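PDB 4MF4: HpcH/HpaI aldolase/citrate lyase family protein from Burkholderia cenocepacia, which belongs to the HpcH/HpaI aldolase/citrate lyase family and folds as a TIM barrel, here built into an assembly of six chains. Local coordinates for residues A[119-124]-A[131-136]; A[169-174]-A[212-217]. All blocks are in the same frame, centred on the assembly; numbering follows the deposited sequence.

Contact 1 of 2, residues A[119-124]-A[131-136]; sequences VRLTRF and DGLRGV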
# COMPACT_ATOMS: atom_id res chain seq x y z
N VAL A 119 21.91 -20.67 -12.45
CA VAL A 119 21.31 -21.05 -13.73
C VAL A 119 20.21 -22.08 -13.59
O VAL A 119 19.16 -21.90 -14.18
CB VAL A 119 22.36 -21.58 -14.76
CG1 VAL A 119 21.69 -22.12 -16.03
CG2 VAL A 119 23.31 -20.46 -15.16
N ARG A 120 20.45 -23.16 -12.85
CA ARG A 120 19.46 -24.22 -12.63
C ARG A 120 18.15 -23.67 -12.10
O ARG A 120 17.08 -24.12 -12.47
CB ARG A 120 19.96 -25.26 -11.60
CG ARG A 120 21.11 -26.15 -12.07
CD ARG A 120 21.55 -27.10 -10.95
NE ARG A 120 20.47 -28.05 -10.67
CZ ARG A 120 20.43 -28.92 -9.67
NH1 ARG A 120 21.41 -28.96 -8.76
NH2 ARG A 120 19.39 -29.75 -9.55
N LEU A 121 18.25 -22.71 -11.19
CA LEU A 121 17.09 -22.10 -10.56
C LEU A 121 16.25 -21.36 -11.57
O LEU A 121 15.06 -21.20 -11.34
CB LEU A 121 17.45 -21.17 -9.42
CG LEU A 121 18.06 -21.75 -8.15
CD1 LEU A 121 18.35 -20.58 -7.22
CD2 LEU A 121 17.19 -22.77 -7.42
N THR A 122 16.83 -20.98 -12.70
CA THR A 122 16.08 -20.28 -13.77
C THR A 122 15.53 -21.13 -14.91
O THR A 122 14.84 -20.59 -15.80
CB THR A 122 16.90 -19.13 -14.40
OG1 THR A 122 17.90 -19.66 -15.30
CG2 THR A 122 17.52 -18.28 -13.34
N ARG A 123 15.78 -22.45 -14.86
CA ARG A 123 15.43 -23.35 -15.96
C ARG A 123 14.35 -24.38 -15.55
O ARG A 123 14.47 -25.04 -14.55
CB ARG A 123 16.66 -24.11 -16.46
CG ARG A 123 17.77 -23.25 -17.10
CD ARG A 123 17.22 -22.31 -18.15
NE ARG A 123 18.22 -21.81 -19.09
CZ ARG A 123 18.86 -20.64 -19.01
NH1 ARG A 123 18.68 -19.79 -18.00
NH2 ARG A 123 19.71 -20.30 -19.97
N PHE A 124 13.30 -24.47 -16.35
CA PHE A 124 12.42 -25.62 -16.33
C PHE A 124 13.19 -26.90 -16.72
O PHE A 124 13.97 -26.87 -17.67
CB PHE A 124 11.31 -25.42 -17.32
CG PHE A 124 10.33 -24.35 -16.92
CD1 PHE A 124 9.81 -24.30 -15.65
CD2 PHE A 124 9.89 -23.42 -17.87
CE1 PHE A 124 8.87 -23.34 -15.31
CE2 PHE A 124 8.96 -22.47 -17.54
CZ PHE A 124 8.46 -22.41 -16.26
N ASP A 131 18.69 -30.86 -15.40
CA ASP A 131 18.72 -30.60 -13.98
C ASP A 131 18.00 -29.29 -13.57
O ASP A 131 18.27 -28.76 -12.51
CB ASP A 131 20.16 -30.59 -13.47
CG ASP A 131 21.01 -29.48 -14.07
OD1 ASP A 131 20.56 -28.75 -14.97
OD2 ASP A 131 22.16 -29.36 -13.65
N GLY A 132 17.09 -28.80 -14.39
CA GLY A 132 16.41 -27.51 -14.10
C GLY A 132 15.65 -27.58 -12.81
O GLY A 132 15.06 -28.62 -12.51
N LEU A 133 15.65 -26.49 -12.05
CA LEU A 133 14.96 -26.44 -10.78
C LEU A 133 13.80 -25.44 -10.75
O LEU A 133 13.16 -25.28 -9.71
CB LEU A 133 15.94 -26.13 -9.66
CG LEU A 133 16.94 -27.21 -9.28
CD1 LEU A 133 17.78 -26.71 -8.14
CD2 LEU A 133 16.26 -28.52 -8.89
N ARG A 134 13.49 -24.82 -11.88
CA ARG A 134 12.36 -23.90 -11.91
C ARG A 134 10.98 -24.60 -11.78
O ARG A 134 10.64 -25.50 -12.53
CB ARG A 134 12.38 -23.03 -13.16
CG ARG A 134 11.39 -21.88 -13.07
CD ARG A 134 11.35 -21.02 -14.31
NE ARG A 134 10.24 -20.08 -14.13
CZ ARG A 134 9.82 -19.19 -15.02
NH1 ARG A 134 10.46 -19.02 -16.18
NH2 ARG A 134 8.77 -18.42 -14.68
N GLY A 135 10.19 -24.11 -10.82
CA GLY A 135 8.85 -24.64 -10.53
C GLY A 135 7.82 -24.15 -11.52
O GLY A 135 7.87 -23.00 -11.95
N VAL A 136 6.90 -25.04 -11.88
CA VAL A 136 5.94 -24.83 -12.93
C VAL A 136 4.64 -24.25 -12.35
O VAL A 136 4.03 -24.83 -11.46
CB VAL A 136 5.64 -26.19 -13.62
CG1 VAL A 136 4.59 -26.04 -14.68
CG2 VAL A 136 6.93 -26.79 -14.21
O HOH W 1 12.64 -20.54 -17.50

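Contact 2 of 2, residues A[169-174]-A[212-217]; sequences RGVDEV and MARVLA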
# COMPACT_ATOMS: atom_id res chain seq x y z
N ARG A 169 37.70 -14.71 -3.94
CA ARG A 169 37.56 -16.10 -4.37
C ARG A 169 36.91 -16.12 -5.76
O ARG A 169 37.28 -16.90 -6.62
CB ARG A 169 36.70 -16.90 -3.38
CG ARG A 169 36.30 -18.27 -3.91
CD ARG A 169 35.64 -19.10 -2.85
NE ARG A 169 34.63 -18.35 -2.10
CZ ARG A 169 34.04 -18.79 -0.99
NH1 ARG A 169 34.37 -19.98 -0.49
NH2 ARG A 169 33.12 -18.05 -0.36
N GLY A 170 35.94 -15.26 -5.95
CA GLY A 170 35.23 -15.18 -7.24
C GLY A 170 36.17 -14.79 -8.35
O GLY A 170 36.10 -15.33 -9.45
N VAL A 171 37.07 -13.85 -8.07
CA VAL A 171 38.05 -13.45 -9.06
C VAL A 171 38.98 -14.63 -9.41
O VAL A 171 39.25 -14.86 -10.59
CB VAL A 171 38.85 -12.20 -8.67
CG1 VAL A 171 39.87 -11.89 -9.76
CG2 VAL A 171 37.92 -10.98 -8.51
N ASP A 172 39.39 -15.41 -8.42
CA ASP A 172 40.26 -16.57 -8.68
C ASP A 172 39.54 -17.63 -9.53
O ASP A 172 40.18 -18.36 -10.29
CB ASP A 172 40.75 -17.21 -7.38
CG ASP A 172 41.67 -16.30 -6.59
OD1 ASP A 172 42.66 -15.78 -7.16
OD2 ASP A 172 41.41 -16.10 -5.39
N GLU A 173 38.21 -17.68 -9.41
CA GLU A 173 37.40 -18.69 -10.04
C GLU A 173 36.76 -18.19 -11.33
O GLU A 173 35.99 -18.90 -11.94
CB GLU A 173 36.28 -19.12 -9.03
CG GLU A 173 36.75 -19.99 -7.86
CD GLU A 173 37.03 -21.43 -8.30
OE1 GLU A 173 36.74 -22.37 -7.55
OE2 GLU A 173 37.47 -21.63 -9.43
N VAL A 174 37.12 -16.98 -11.78
CA VAL A 174 36.34 -16.28 -12.79
C VAL A 174 36.37 -16.91 -14.18
O VAL A 174 35.39 -16.85 -14.91
CB VAL A 174 36.68 -14.80 -12.89
CG1 VAL A 174 38.05 -14.59 -13.52
CG2 VAL A 174 35.61 -14.08 -13.74
N MET A 212 39.73 -6.31 -11.33
CA MET A 212 38.73 -5.98 -12.32
C MET A 212 39.21 -6.35 -13.74
O MET A 212 38.45 -6.93 -14.51
CB MET A 212 38.36 -4.50 -12.23
CG MET A 212 37.74 -4.07 -10.90
SD MET A 212 37.64 -2.28 -10.75
CE MET A 212 36.59 -1.90 -12.11
N ALA A 213 40.46 -6.00 -14.07
CA ALA A 213 41.08 -6.31 -15.35
C ALA A 213 41.00 -7.81 -15.62
O ALA A 213 40.66 -8.23 -16.73
CB ALA A 213 42.54 -5.80 -15.39
N ARG A 214 41.26 -8.64 -14.59
CA ARG A 214 41.14 -10.08 -14.73
C ARG A 214 39.75 -10.54 -15.13
O ARG A 214 39.60 -11.40 -15.99
CB ARG A 214 41.62 -10.85 -13.48
CG ARG A 214 41.64 -12.36 -13.70
CD ARG A 214 42.25 -13.11 -12.53
NE ARG A 214 41.93 -14.54 -12.55
CZ ARG A 214 42.30 -15.40 -11.61
NH1 ARG A 214 42.99 -14.99 -10.55
NH2 ARG A 214 41.99 -16.67 -11.73
N VAL A 215 38.73 -9.95 -14.51
CA VAL A 215 37.36 -10.36 -14.79
C VAL A 215 36.99 -10.00 -16.24
O VAL A 215 36.43 -10.81 -17.00
CB VAL A 215 36.38 -9.66 -13.79
CG1 VAL A 215 34.95 -9.94 -14.18
CG2 VAL A 215 36.62 -10.14 -12.37
N LEU A 216 37.28 -8.76 -16.62
CA LEU A 216 37.07 -8.33 -18.02
C LEU A 216 37.77 -9.25 -19.04
O LEU A 216 37.19 -9.63 -20.08
CB LEU A 216 37.54 -6.88 -18.19
CG LEU A 216 37.54 -6.28 -19.60
CD1 LEU A 216 36.10 -6.25 -20.11
CD2 LEU A 216 38.12 -4.87 -19.62
N ALA A 217 39.03 -9.58 -18.75
CA ALA A 217 39.84 -10.41 -19.66
C ALA A 217 39.27 -11.79 -19.73
O ALA A 217 39.22 -12.41 -20.80
CB ALA A 217 41.29 -10.45 -19.20

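Contact 1 of 2, residues A[119-124]-A[131-136]
F124 and R134 lie almost flat against each other, ring and guanidinium planes 11° apart. R134 runs extended from CG to NE, its CG anti to the backbone N (chi1 -168°), and this carries CD over the ring face, 3.8 Å from the F124 centroid in a CH-pi contact. The guanidinium slides on past the rim, with F124 CZ over its face. Its NH2 is bonded to Y151 OH, and at its edge a water accepts from R134 NH1 and donates to T122 O, so the group is fixed at several points.

This is where helix 112-121 of the TIM barrel runs out, after the fourth strand, and the loop 131-136 comes back along its end, bonding R120 O in the last turn and R123 O just beyond it. L133 N donates to R120 O at 2.8 Å, and R134 N to R123 O at 2.9 Å. R123 N reaches R120 O from the opposite face of that carbonyl.

R120 bends at chi3 (67°), which turns NE onto D131 O at 3.0 Å, in the guanidinium plane; L133 CD1 lies over a face of the same group. D131 OD2 stands well out of that plane, a long ion pair only. V136 N bonds D192 OD1 of the second subunit.

Contact 2 of 2, residues A[169-174]-A[212-217]
R214 points its first side-chain torsion away from the main-chain N (chi1 -174°) and stays straight through to NE, reaching from helix 206-222 across the end of helix 168-172. V171 CG1 stands anti to N (chi1 179°) and CG2 anti to the carbonyl carbon, which lays CG1 beside this arm, 3.9 Å from R214 CD, and leaves CG2 for V215. Both segments belong to the outer helical layer of the TIM barrel, where helix 168-172, after the fifth strand, meets helix 206-222, after the sixth.

Toward the barrel wall the join is apolar: V171 CG2 meets V215 CG2 at 4.2 Å, and V174 CG2 meets V215 CG1 at the same distance. V174 and V215 also rest on barrel strand 185-188, through L186 and V188, while V171 touches L193 of helix 190-196.

The polar end is more loosely matched. D172 OD1 makes a salt bridge to R214 NH1 at 3.5 Å, with carboxylate and guanidinium planes 61° apart, while E175 supplies a second carboxylate, bridged to NE. Together the two would favour the positive charge. R214 NH2 comes near D172 O, but at a poor angle for a hydrogen bond. V171 O sits over the centre of the guanidinium face, 3.2 Å above its plane and 3.3 Å from R214 CZ.

Both contacts lie in the outer part of the same TIM barrel, 18 to 19 Å from the centre of the chain, and both are mostly buried. R120 and D131 lie at the exposed edge of contact 1, while R134 is buried; in contact 2 D172 and R214 form the outer edge. They share no helix or strand: their centres are 26 Å apart and their nearest atoms about 13 Å. Contact 1 is local, a helix end and its own following loop, joined by main-chain hydrogen bonds and reaching a second subunit. Contact 2 brings together two segments separated by 37 residues, and relies on valine packing and a salt bridge, with no other chain touching it.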